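PDB 3CLJ: protein NRD1 from Saccharomyces cerevisiae, which binds the phosphorylated C-terminal domain of RNA polymerase II through its CTD-interacting domain, as part of the Nrd1-Nab3-Sen1 termination complex. Local coordinates for residues S56-S61 and I109-Q114. Residues are numbered along the deposited sequence; the frame is centred on the assembly and turned at random. Where two conformers were deposited one is given.
Sequences SHKLGS and IAKSNQ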
loop_
_atom_site.group_PDB
_atom_site.type_symbol
_atom_site.label_atom_id
_atom_site.label_comp_id
_atom_site.label_asym_id
_atom_site.label_seq_id
_atom_site.Cartn_x
_atom_site.Cartn_y
_atom_site.Cartn_z
ATOM N N SER A 56 -8.449 -6.167 -11.057
ATOM C CA SER A 56 -8.083 -7.404 -10.355
ATOM C C SER A 56 -6.718 -7.237 -9.571
ATOM O O SER A 56 -6.444 -7.955 -8.602
ATOM C CB SER A 56 -8.048 -8.553 -11.354
ATOM O OG SER A 56 -6.851 -8.443 -12.130
ATOM N N HIS A 57 -5.926 -6.252 -9.987
ATOM C CA HIS A 57 -4.639 -5.922 -9.435
ATOM C C HIS A 57 -4.672 -4.951 -8.220
ATOM O O HIS A 57 -3.647 -4.733 -7.556
ATOM C CB HIS A 57 -3.698 -5.396 -10.558
ATOM C CG HIS A 57 -3.188 -6.464 -11.494
ATOM N ND1 HIS A 57 -3.954 -7.519 -11.928
ATOM C CD2 HIS A 57 -1.973 -6.629 -12.078
ATOM C CE1 HIS A 57 -3.254 -8.278 -12.751
ATOM N NE2 HIS A 57 -2.041 -7.760 -12.856
ATOM N N LYS A 58 -5.832 -4.388 -7.895
ATOM C CA LYS A 58 -5.913 -3.443 -6.774
ATOM C C LYS A 58 -5.556 -4.050 -5.410
ATOM O O LYS A 58 -4.903 -3.391 -4.608
ATOM C CB LYS A 58 -7.303 -2.812 -6.704
ATOM C CG LYS A 58 -7.714 -2.054 -7.949
ATOM C CD LYS A 58 -7.242 -0.606 -7.885
ATOM C CE LYS A 58 -7.432 0.061 -9.261
ATOM N NZ LYS A 58 -7.278 1.548 -9.140
ATOM N N LEU A 59 -5.976 -5.290 -5.162
ATOM C CA LEU A 59 -5.603 -5.993 -3.959
ATOM C C LEU A 59 -4.070 -6.036 -3.816
ATOM O O LEU A 59 -3.521 -5.577 -2.792
ATOM C CB LEU A 59 -6.184 -7.406 -3.988
ATOM C CG LEU A 59 -5.834 -8.320 -2.783
ATOM C CD1 LEU A 59 -6.248 -7.640 -1.422
ATOM C CD2 LEU A 59 -6.403 -9.731 -2.938
ATOM N N GLY A 60 -3.381 -6.523 -4.850
ATOM C CA GLY A 60 -1.892 -6.511 -4.890
ATOM C C GLY A 60 -1.279 -5.167 -4.553
ATOM O O GLY A 60 -0.291 -5.087 -3.819
ATOM N N SER A 61 -1.864 -4.105 -5.098
ATOM C CA SER A 61 -1.399 -2.749 -4.836
ATOM C C SER A 61 -1.521 -2.344 -3.355
ATOM O O SER A 61 -0.656 -1.631 -2.822
ATOM C CB SER A 61 -2.105 -1.744 -5.738
ATOM O OG SER A 61 -3.398 -1.371 -5.170
ATOM N N ILE A 109 -11.794 -1.258 -3.364
ATOM C CA ILE A 109 -12.984 -2.012 -2.961
ATOM C C ILE A 109 -14.018 -2.022 -4.091
ATOM O O ILE A 109 -14.532 -3.093 -4.468
ATOM C CB ILE A 109 -13.560 -1.524 -1.638
ATOM C CG1 ILE A 109 -12.656 -1.983 -0.487
ATOM C CG2 ILE A 109 -14.993 -2.040 -1.438
ATOM C CD1 ILE A 109 -12.886 -1.194 0.852
ATOM N N ALA A 110 -14.270 -0.847 -4.671
ATOM C CA ALA A 110 -15.260 -0.652 -5.758
ATOM C C ALA A 110 -14.875 -1.485 -7.009
ATOM O O ALA A 110 -15.709 -1.922 -7.772
ATOM C CB ALA A 110 -15.335 0.829 -6.128
ATOM N N LYS A 111 -13.592 -1.679 -7.230
ATOM C CA LYS A 111 -13.164 -2.400 -8.403
ATOM C C LYS A 111 -12.888 -3.899 -8.171
ATOM O O LYS A 111 -12.625 -4.630 -9.112
ATOM C CB LYS A 111 -11.957 -1.677 -8.983
ATOM C CG LYS A 111 -12.313 -0.275 -9.554
ATOM C CD LYS A 111 -11.036 0.466 -9.991
ATOM C CE LYS A 111 -11.316 1.477 -11.100
ATOM N NZ LYS A 111 -12.465 2.358 -10.776
ATOM N N SER A 112 -12.974 -4.339 -6.910
ATOM C CA SER A 112 -12.656 -5.718 -6.513
ATOM C C SER A 112 -13.888 -6.660 -6.534
ATOM O O SER A 112 -15.039 -6.243 -6.315
ATOM C CB SER A 112 -12.003 -5.757 -5.125
ATOM O OG SER A 112 -10.706 -5.209 -5.146
ATOM N N ASN A 113 -13.633 -7.939 -6.801
ATOM C CA ASN A 113 -14.692 -8.922 -6.710
ATOM C C ASN A 113 -14.899 -9.197 -5.228
ATOM O O ASN A 113 -14.190 -8.659 -4.375
ATOM C CB ASN A 113 -14.402 -10.196 -7.550
ATOM C CG ASN A 113 -13.162 -10.994 -7.063
ATOM O OD1 ASN A 113 -12.597 -10.763 -5.978
ATOM N ND2 ASN A 113 -12.764 -11.965 -7.869
ATOM N N GLN A 114 -15.878 -10.023 -4.918
ATOM C CA GLN A 114 -16.219 -10.340 -3.537
ATOM C C GLN A 114 -15.019 -10.927 -2.759
ATOM O O GLN A 114 -14.720 -10.538 -1.606
ATOM C CB GLN A 114 -17.450 -11.241 -3.426
ATOM C CG GLN A 114 -18.784 -10.535 -3.705
ATOM C CD GLN A 114 -18.917 -9.159 -3.064
ATOM O OE1 GLN A 114 -18.539 -8.940 -1.909
ATOM N NE2 GLN A 114 -19.459 -8.222 -3.826
HETATM O O HOH W 1 -8.519 -6.387 -6.704
#
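K58 and K111 meet through the aliphatic parts of their side chains, which cross at a slant with CE of K58 3.7 Å from CD of K111. Lysine suits both places because its methylenes can pack while its ammonium group reaches a polar partner. The chain of K58 bends at chi2 (-88°), whereas K111 runs extended as far as CE and turns only at its last torsion (49°), leading its ammonium away from the 56-61 segment. The two nitrogens, K58 NZ and K111 NZ, remain 5.5 Å apart. Their like charges are probably offset by D107, one turn before K111 in helix 90-111, whose two carboxylate oxygens each form a salt bridge with one of the lysines. K58 NZ also donates to the carbonyl of S50, tying K58 to helix 39-52.

Beside the lysines, S112 lies 4.4 Å from K58, measured OG to CB, and no direct hydrogen bond joins the segments. A water bridges them instead: it donates to S112 OG at 2.9 Å and accepts from the backbone N of L59 at 3.2 Å, with a weak further bond to the carbonyl of S56. The small hydroxyl suits this spot just past the helix, since S112 OG also bonds back to the carbonyl O of A108 and thus serves both the helix end and the water.

N113 then caps the next helix, its OD1 accepting from the backbone N of H116. The start of helix 58-77 thus lies beside the end of helix 90-111, where the chain turns into helix 114-130, and the two are joined by crossed lysine methylenes, a shared aspartate and a bridging water within the all-helical CID fold.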